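Local coordinates for Ice-binding protein (Flavobacteriaceae bacterium, PDB 5UYT), which binds ice as a bacterial multi-domain antifreeze protein built from right-handed beta-helices, an activity that probably restrains the growth of ice crystals, at residues A130-V135 and A157-M162; L153-T158 and V174-V179; S228-L233 and S404-I409; G369-N374 and G388-N393. All blocks are in the same frame, centred on the assembly; numbering follows the deposited sequence.

Contact 1 of 4, residues A130-V135 and A157-M162; sequences AANTQV and ATNTVM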
# COMPACT_ATOMS: atom_id res chain seq x y z
N ALA A 130 27.07 9.32 -1.11
CA ALA A 130 27.90 8.23 -0.60
C ALA A 130 27.01 7.17 0.03
O ALA A 130 25.87 7.48 0.43
CB ALA A 130 28.89 8.77 0.43
N ALA A 131 27.49 5.93 0.12
CA ALA A 131 26.69 4.86 0.75
C ALA A 131 26.30 5.31 2.15
O ALA A 131 27.11 5.95 2.86
CB ALA A 131 27.47 3.56 0.79
N ASN A 132 25.05 5.02 2.52
CA ASN A 132 24.52 5.21 3.90
C ASN A 132 24.25 6.65 4.26
O ASN A 132 24.01 6.95 5.42
CB ASN A 132 25.45 4.60 4.95
CG ASN A 132 25.85 3.18 4.63
OD1 ASN A 132 25.00 2.33 4.41
ND2 ASN A 132 27.15 2.92 4.56
N THR A 133 24.27 7.54 3.26
CA THR A 133 23.85 8.93 3.44
C THR A 133 22.42 8.97 3.96
O THR A 133 21.58 8.18 3.51
CB THR A 133 23.86 9.65 2.09
OG1 THR A 133 25.22 9.70 1.61
CG2 THR A 133 23.28 11.09 2.20
N GLN A 134 22.13 9.90 4.87
CA GLN A 134 20.74 10.06 5.35
C GLN A 134 20.27 11.50 5.37
O GLN A 134 20.87 12.35 6.04
CB GLN A 134 20.59 9.45 6.72
CG GLN A 134 20.77 7.94 6.69
CD GLN A 134 20.29 7.29 7.97
OE1 GLN A 134 20.74 6.20 8.30
NE2 GLN A 134 19.38 7.94 8.67
N VAL A 135 19.19 11.77 4.65
CA VAL A 135 18.52 13.05 4.73
C VAL A 135 17.38 12.92 5.73
O VAL A 135 16.53 12.05 5.60
CB VAL A 135 18.03 13.50 3.34
CG1 VAL A 135 17.23 14.81 3.43
CG2 VAL A 135 19.24 13.70 2.44
N ALA A 157 23.73 6.28 -3.74
CA ALA A 157 24.48 5.09 -3.35
C ALA A 157 23.68 4.19 -2.44
O ALA A 157 22.65 4.60 -1.89
CB ALA A 157 25.77 5.49 -2.66
N THR A 158 24.18 2.96 -2.28
CA THR A 158 23.49 1.95 -1.49
C THR A 158 23.02 2.48 -0.13
O THR A 158 23.76 3.17 0.59
CB THR A 158 24.38 0.72 -1.26
OG1 THR A 158 25.56 1.15 -0.59
CG2 THR A 158 24.80 0.12 -2.59
N ASN A 159 21.79 2.11 0.21
CA ASN A 159 21.17 2.47 1.51
C ASN A 159 21.04 3.99 1.77
O ASN A 159 20.94 4.40 2.93
CB ASN A 159 21.87 1.76 2.67
CG ASN A 159 21.82 0.25 2.53
OD1 ASN A 159 20.79 -0.31 2.17
ND2 ASN A 159 22.94 -0.40 2.75
N THR A 160 21.00 4.81 0.72
CA THR A 160 20.77 6.25 0.92
C THR A 160 19.33 6.50 1.36
O THR A 160 18.38 6.03 0.70
CB THR A 160 21.09 7.07 -0.35
OG1 THR A 160 22.50 7.00 -0.58
CG2 THR A 160 20.67 8.55 -0.19
N VAL A 161 19.16 7.22 2.47
CA VAL A 161 17.83 7.68 2.89
C VAL A 161 17.63 9.08 2.33
O VAL A 161 18.39 10.02 2.67
CB VAL A 161 17.69 7.68 4.41
CG1 VAL A 161 16.37 8.34 4.82
CG2 VAL A 161 17.81 6.24 4.94
N MET A 162 16.66 9.23 1.43
CA MET A 162 16.46 10.48 0.70
C MET A 162 15.04 11.04 0.91
O MET A 162 14.09 10.30 1.10
CB MET A 162 16.74 10.27 -0.80
CG MET A 162 16.79 11.54 -1.66
SD MET A 162 18.09 12.68 -1.14
CE MET A 162 18.09 13.68 -2.64
O HOH W 1 25.27 0.69 2.00
O HOH W 2 21.07 4.31 5.52
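The carboxamides of Asn132 and Asn159 run alongside each other in the same direction, with planes only 17° apart. Asn132 OD1 comes beside Asn159, 3.6 Å from Asn159 CB. A water joins the two groups. It donates to Asn132 OD1 at 2.9 Å, takes a weak bond from Asn159 ND2, and lies 2.6 Å from Thr158 OG1. Both asparagines occupy the third position of a type II turn, where the backbone needs a positive phi that asparagine tolerates well. Each turn is closed by a threonine. Thr133 OG1 and Thr133 N both grip Ala130 O, and Thr160 OG1 and Thr160 N do the same to Ala157 O, the Thr160 hydroxyl also bonding with Ser129 OG. With OG1 beside its own backbone N (chi1 near -65° in both threonines), hydroxyl and N-H reach their carbonyl from the same face. The two turns therefore repeat one another, and backbone bonds tie them: Asn132 N donates to Thr158 O, Val161 N to Thr133 O, and Val135 N to Val161 O, the last at 2.8 Å. Small alanines suit the close spacing, since Ala157 CB sits 3.3 Å from Ala131 N. Further on, Gln134 CG lies against Val161 CG2, and Val135 CG2 meets Met162 SD in the interior. The pair is a corner of the beta-helix where successive coils stack. The backbone of Gln134 bonds to Gly105 and Leu107, that of Asn159 and Thr160 to Ser177 and Ser180. Strands 134-138 and 161-163 share a single bridge, the first pairing with 106-110 and the second with 180-187.

Contact 2 of 4, residues L153-T158 and V174-V179; sequences LVDLAT and VLQSGV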
# COMPACT_ATOMS: atom_id res chain seq x y z
N LEU A 153 23.21 13.84 -13.90
CA LEU A 153 22.88 12.50 -13.37
C LEU A 153 22.60 12.50 -11.85
O LEU A 153 23.40 13.04 -11.08
CB LEU A 153 24.03 11.53 -13.69
CG LEU A 153 23.99 10.14 -13.03
CD1 LEU A 153 22.88 9.29 -13.64
CD2 LEU A 153 25.34 9.43 -13.15
N VAL A 154 21.48 11.89 -11.44
CA VAL A 154 21.19 11.65 -10.03
C VAL A 154 21.59 10.20 -9.75
O VAL A 154 21.05 9.28 -10.36
CB VAL A 154 19.70 11.88 -9.68
CG1 VAL A 154 19.46 11.55 -8.21
CG2 VAL A 154 19.31 13.33 -9.96
N ASP A 155 22.57 10.01 -8.86
CA ASP A 155 22.99 8.64 -8.50
C ASP A 155 23.08 8.52 -6.99
O ASP A 155 23.99 9.09 -6.36
CB ASP A 155 24.33 8.27 -9.17
CG ASP A 155 24.58 6.77 -9.15
OD1 ASP A 155 24.57 6.17 -8.05
OD2 ASP A 155 24.82 6.19 -10.23
N LEU A 156 22.14 7.79 -6.40
CA LEU A 156 22.13 7.62 -4.96
C LEU A 156 22.69 6.26 -4.58
O LEU A 156 22.17 5.22 -5.04
CB LEU A 156 20.72 7.85 -4.38
CG LEU A 156 20.13 9.22 -4.78
CD1 LEU A 156 18.83 9.43 -4.02
CD2 LEU A 156 21.09 10.37 -4.49
N ALA A 157 23.73 6.28 -3.74
CA ALA A 157 24.48 5.09 -3.35
C ALA A 157 23.68 4.19 -2.44
O ALA A 157 22.65 4.60 -1.89
CB ALA A 157 25.77 5.49 -2.66
N THR A 158 24.18 2.96 -2.28
CA THR A 158 23.49 1.95 -1.49
C THR A 158 23.02 2.48 -0.13
O THR A 158 23.76 3.17 0.59
CB THR A 158 24.38 0.72 -1.26
OG1 THR A 158 25.56 1.15 -0.59
CG2 THR A 158 24.80 0.12 -2.59
N VAL A 174 19.51 7.03 -10.97
CA VAL A 174 19.91 5.68 -10.63
C VAL A 174 19.83 5.57 -9.10
O VAL A 174 20.53 6.32 -8.38
CB VAL A 174 21.35 5.35 -11.11
CG1 VAL A 174 21.73 3.92 -10.71
CG2 VAL A 174 21.51 5.54 -12.63
N LEU A 175 19.01 4.64 -8.62
CA LEU A 175 18.82 4.43 -7.19
C LEU A 175 19.32 3.04 -6.87
O LEU A 175 18.74 2.05 -7.29
CB LEU A 175 17.33 4.57 -6.81
CG LEU A 175 16.64 5.90 -7.18
CD1 LEU A 175 15.24 5.90 -6.59
CD2 LEU A 175 17.43 7.12 -6.72
N GLN A 176 20.42 2.99 -6.13
CA GLN A 176 21.10 1.73 -5.88
C GLN A 176 20.45 0.94 -4.74
O GLN A 176 19.52 1.42 -4.10
CB GLN A 176 22.58 2.02 -5.59
CG GLN A 176 23.38 2.53 -6.79
CD GLN A 176 24.86 2.68 -6.47
OE1 GLN A 176 25.49 1.76 -5.94
NE2 GLN A 176 25.44 3.85 -6.79
N SER A 177 20.96 -0.28 -4.49
CA SER A 177 20.41 -1.21 -3.52
C SER A 177 20.07 -0.54 -2.19
O SER A 177 20.93 0.09 -1.57
CB SER A 177 21.42 -2.35 -3.30
OG SER A 177 20.95 -3.21 -2.27
N GLY A 178 18.81 -0.65 -1.77
CA GLY A 178 18.40 -0.25 -0.41
C GLY A 178 18.11 1.23 -0.23
O GLY A 178 17.84 1.67 0.90
N VAL A 179 18.18 2.01 -1.31
CA VAL A 179 17.76 3.41 -1.26
C VAL A 179 16.33 3.49 -0.74
O VAL A 179 15.46 2.68 -1.12
CB VAL A 179 17.88 4.12 -2.62
CG1 VAL A 179 17.07 5.41 -2.66
CG2 VAL A 179 19.35 4.42 -2.92
O HOH W 3 26.66 2.40 -3.60
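Gln176 NE2 donates to Asp155 OD1 at 2.8 Å, with an N-H...O angle of 157°. The oxygen uses its syn lone pair and lies in the plane of the glutamine amide, while the carboxylate is turned almost perpendicular to that plane, 86° away. Glutamine is long enough for this: its chain, extended beyond CG, runs back over Leu156 O, with CG 3.4 Å from that oxygen. The other end of the amide is held as well, because a water donates to Gln176 OE1 at 2.7 Å and accepts from Thr158 N. Beneath these groups the strands run parallel, as neighbouring coils of a right-handed beta-helix do. Val174 N bonds to Val154 O, Leu156 N to Val174 O, and Gln176 N to Leu156 O, the last at 3.0 Å. Side chains alternate: Asp155 lies beside Val174 on one face, and on the other Leu156 CD1 packs 3.8 Å from Leu175 CD2 in the buried interior, the two leucines flanking each other. Where the strands end, Gln176 to Val179 form a type II turn with Gly178 at its positive-phi position. Val179 CG2 then folds inward against Leu156 CB at 4.0 Å.

Contact 3 of 4, residues S228-L233 and S404-I409; sequences SGNGAL and STSGGI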
# COMPACT_ATOMS: atom_id res chain seq x y z
N SER A 228 -20.91 -20.32 6.54
CA SER A 228 -21.09 -20.77 5.15
C SER A 228 -22.55 -20.65 4.72
O SER A 228 -23.46 -21.06 5.46
CB SER A 228 -20.66 -22.23 4.93
OG SER A 228 -20.86 -22.56 3.53
N GLY A 229 -22.77 -20.09 3.54
CA GLY A 229 -24.11 -20.19 2.93
C GLY A 229 -24.50 -21.61 2.54
O GLY A 229 -25.71 -21.91 2.37
N ASN A 230 -23.51 -22.49 2.34
CA ASN A 230 -23.81 -23.86 1.85
C ASN A 230 -22.60 -24.76 2.06
O ASN A 230 -21.59 -24.61 1.35
CB ASN A 230 -24.20 -23.82 0.36
CG ASN A 230 -24.71 -25.16 -0.16
OD1 ASN A 230 -24.37 -26.22 0.35
ND2 ASN A 230 -25.55 -25.10 -1.16
N GLY A 231 -22.71 -25.71 2.98
CA GLY A 231 -21.64 -26.70 3.21
C GLY A 231 -21.39 -26.88 4.70
O GLY A 231 -21.61 -25.95 5.49
N ALA A 232 -20.88 -28.05 5.07
CA ALA A 232 -20.66 -28.37 6.48
C ALA A 232 -19.68 -27.39 7.10
O ALA A 232 -18.72 -26.99 6.46
CB ALA A 232 -20.12 -29.78 6.61
N LEU A 233 -19.91 -27.03 8.37
CA LEU A 233 -18.92 -26.21 9.09
C LEU A 233 -18.42 -27.09 10.23
O LEU A 233 -19.22 -27.51 11.06
CB LEU A 233 -19.57 -24.91 9.60
CG LEU A 233 -18.83 -24.08 10.63
CD1 LEU A 233 -17.43 -23.69 10.16
CD2 LEU A 233 -19.66 -22.86 11.02
N SER A 404 -18.16 -17.85 3.48
CA SER A 404 -18.18 -18.33 2.10
C SER A 404 -19.60 -18.45 1.67
O SER A 404 -20.45 -18.98 2.41
CB SER A 404 -17.51 -19.71 1.91
OG SER A 404 -17.61 -20.05 0.51
N THR A 405 -19.86 -18.00 0.45
CA THR A 405 -21.20 -18.12 -0.12
C THR A 405 -21.56 -19.57 -0.34
O THR A 405 -22.75 -19.95 -0.31
CB THR A 405 -21.28 -17.42 -1.48
OG1 THR A 405 -20.38 -18.06 -2.39
CG2 THR A 405 -20.96 -15.96 -1.34
N SER A 406 -20.55 -20.37 -0.63
CA SER A 406 -20.76 -21.76 -0.96
C SER A 406 -19.47 -22.54 -0.77
O SER A 406 -18.43 -22.21 -1.33
CB SER A 406 -21.27 -21.93 -2.38
OG SER A 406 -21.58 -23.28 -2.55
N GLY A 407 -19.53 -23.58 0.03
CA GLY A 407 -18.32 -24.30 0.31
C GLY A 407 -18.28 -24.64 1.76
O GLY A 407 -18.64 -23.84 2.63
N GLY A 408 -17.80 -25.84 2.03
CA GLY A 408 -17.60 -26.27 3.41
C GLY A 408 -16.47 -25.51 4.06
O GLY A 408 -15.61 -24.91 3.38
N ILE A 409 -16.47 -25.49 5.39
CA ILE A 409 -15.45 -24.76 6.14
C ILE A 409 -14.94 -25.67 7.26
O ILE A 409 -15.76 -26.24 8.01
CB ILE A 409 -16.00 -23.45 6.80
CG1 ILE A 409 -16.56 -22.46 5.74
CG2 ILE A 409 -14.93 -22.76 7.66
CD1 ILE A 409 -17.19 -21.23 6.41
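Ser228 OG donates to Gly407 O at 2.7 Å, approaching from above the carbonyl plane, and in turn accepts from Asn230 N. The first bond crosses between the segments; the second closes an ST turn within 228-233. Ser404 OG repeats that turn one coil away by accepting from Ser406 N at 3.2 Å. Serine suits both places, because a short hydroxyl lying anti to its own N (chi1 -179° in Ser228) comes round to the N-H two residues on. Nearby, Thr405 OG1 bonds to Asn386 ND2. Backbone bonds supply the rest of the polar contact: Gly229 N to Ser404 O, Gly407 N to Asn230 O, and Ile409 N to Ala232 O, the last at 2.9 Å and all close to straight. CA-H...O contacts accompany them, Ser228 CA standing 3.3 Å from Ser404 O and Leu233 CA equally near Ile409 O. Glycines permit the tight backbone approach: a CB on Gly229 would clash with Thr405 O, and one on Gly231 with Gly407 and Gly408. At the backbone angles of Gly231 and Gly407, a CB would also jam against the preceding carbonyl O. Apolar contact is made on the buried side, where Leu233 CD1 lies 3.7 Å from Ile409 CG2 and Ile409 CD1 reaches Ser228 CB. Matching turns with parallel bridges before and after them form a corner of a right-handed beta-helix, here stacking an early coil on one about 170 residues later.

Contact 4 of 4, residues G369-N374 and G388-N393; sequences GAVDLN and GAVIIN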
# COMPACT_ATOMS: atom_id res chain seq x y z
N GLY A 369 -13.07 -18.02 -5.05
CA GLY A 369 -12.49 -19.34 -4.96
C GLY A 369 -12.31 -19.79 -3.53
O GLY A 369 -12.86 -19.20 -2.59
N ALA A 370 -11.55 -20.87 -3.35
CA ALA A 370 -11.25 -21.41 -2.01
C ALA A 370 -10.40 -20.45 -1.18
O ALA A 370 -9.71 -19.56 -1.73
CB ALA A 370 -10.53 -22.76 -2.15
N VAL A 371 -10.48 -20.59 0.14
CA VAL A 371 -9.69 -19.75 1.07
C VAL A 371 -8.97 -20.72 2.02
O VAL A 371 -9.63 -21.54 2.64
CB VAL A 371 -10.60 -18.81 1.89
CG1 VAL A 371 -9.82 -18.06 2.98
CG2 VAL A 371 -11.31 -17.81 0.94
N ASP A 372 -7.66 -20.62 2.09
CA ASP A 372 -6.90 -21.50 3.00
C ASP A 372 -5.94 -20.62 3.78
O ASP A 372 -5.04 -19.99 3.19
CB ASP A 372 -6.16 -22.55 2.20
CG ASP A 372 -5.47 -23.57 3.08
OD1 ASP A 372 -5.03 -23.22 4.19
OD2 ASP A 372 -5.37 -24.74 2.65
N LEU A 373 -6.18 -20.49 5.08
CA LEU A 373 -5.30 -19.66 5.94
C LEU A 373 -4.37 -20.62 6.64
O LEU A 373 -4.84 -21.50 7.38
CB LEU A 373 -6.12 -18.82 6.96
CG LEU A 373 -7.11 -17.87 6.24
CD1 LEU A 373 -7.77 -17.05 7.34
CD2 LEU A 373 -6.39 -16.94 5.24
N ASN A 374 -3.08 -20.56 6.32
CA ASN A 374 -2.10 -21.57 6.81
C ASN A 374 -1.76 -21.34 8.30
O ASN A 374 -2.09 -20.28 8.86
CB ASN A 374 -0.85 -21.49 5.93
CG ASN A 374 -0.19 -22.84 5.74
OD1 ASN A 374 -0.35 -23.75 6.55
ND2 ASN A 374 0.62 -22.96 4.67
N GLY A 388 -15.95 -22.39 -2.97
CA GLY A 388 -14.72 -23.10 -2.70
C GLY A 388 -14.60 -23.40 -1.22
O GLY A 388 -15.10 -22.65 -0.38
N ALA A 389 -13.96 -24.52 -0.92
CA ALA A 389 -13.82 -24.99 0.45
C ALA A 389 -12.94 -24.01 1.22
O ALA A 389 -12.03 -23.37 0.64
CB ALA A 389 -13.23 -26.38 0.48
N VAL A 390 -13.20 -23.88 2.51
CA VAL A 390 -12.39 -23.01 3.33
C VAL A 390 -11.68 -23.88 4.37
O VAL A 390 -12.32 -24.75 5.00
CB VAL A 390 -13.25 -21.92 4.02
CG1 VAL A 390 -12.43 -21.06 4.98
CG2 VAL A 390 -13.98 -21.08 2.98
N ILE A 391 -10.38 -23.66 4.54
CA ILE A 391 -9.63 -24.31 5.63
C ILE A 391 -8.95 -23.23 6.45
O ILE A 391 -8.25 -22.37 5.88
CB ILE A 391 -8.55 -25.27 5.09
CG1 ILE A 391 -9.20 -26.34 4.23
CG2 ILE A 391 -7.76 -25.91 6.26
CD1 ILE A 391 -8.18 -27.21 3.50
N ILE A 392 -9.13 -23.27 7.77
CA ILE A 392 -8.45 -22.32 8.65
C ILE A 392 -7.65 -23.17 9.63
O ILE A 392 -8.21 -23.91 10.46
CB ILE A 392 -9.40 -21.38 9.40
CG1 ILE A 392 -10.48 -20.82 8.46
CG2 ILE A 392 -8.57 -20.25 10.03
CD1 ILE A 392 -11.48 -19.92 9.13
N ASN A 393 -6.33 -23.12 9.45
CA ASN A 393 -5.41 -24.07 10.11
C ASN A 393 -5.01 -23.71 11.51
O ASN A 393 -5.32 -22.62 12.01
CB ASN A 393 -4.15 -24.24 9.19
CG ASN A 393 -4.44 -25.09 7.95
OD1 ASN A 393 -4.62 -26.33 8.04
ND2 ASN A 393 -4.55 -24.43 6.77
O HOH W 4 -14.46 -19.56 -0.28
O HOH W 5 -4.18 -26.34 4.24
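Leu373 O is gripped twice by Asn393: the backbone N donates at 3.0 Å, and ND2 donates at the same length but from above the carbonyl plane, 50° out of it. Asparagine suits this position because its short side chain, with CG beside its own N (chi1 -74°), folds back over the carbonyl its backbone already engages. A water links ND2 onward: it accepts from Asn393 ND2 and donates to Asp372 OD2 at 2.6 Å, so that carboxylate oxygen has a firm partner on the partly exposed face. Three more backbone bonds join the strands. Val371 N donates to Ala389 O, Ile391 N to Val371 O, and Leu373 N to Ile391 O, the last at 2.9 Å. On their outer sides, the backbones of Ala370 and Asp372 bond to Leu344, and those of Gly388 and Val390 to Ser406, Gly408 and Ser410. A second water donates to both Gly369 O and Gly388 O, bridging two carbonyls just before the strands begin. There Gly388 CA comes within 3.9 Å of Ala370 CA, a spacing that suits a residue without a side chain. Asn374 N is taken by Thr346 OG1, and Asn374 O by Thr377 OG1. Facing inward, Val371 and Val390 meet, CB to CG2 at 4.2 Å. The strands, only 8° from parallel, belong to adjacent coils: 390-392 is flanked by 371-373 and 409-412, and Val390 packs on Val402 and Ser404 of strand 397-404.

The four contacts fall into two pairs, one in each ice-binding-like range, with centres 42 to 52 Å apart between the pairs. Contacts 1 and 2 lie only 8 Å apart and share Ala157 and Thr158, so residues 153-162 carry the chain from strand 154-156 round a corner into strand 161-163. Contacts 3 and 4 are 11 Å apart and touch through probable hydrogen bonds of Ser406 and Gly408 to Gly388 and Val390. Contact 4 is nested within the loop that contact 3 closes: 228-233, early in the range, lies beside the late 404-409. The same stacked-coil principle is thus used in both ice-binding-like regions, on opposite sides of the chain's centre.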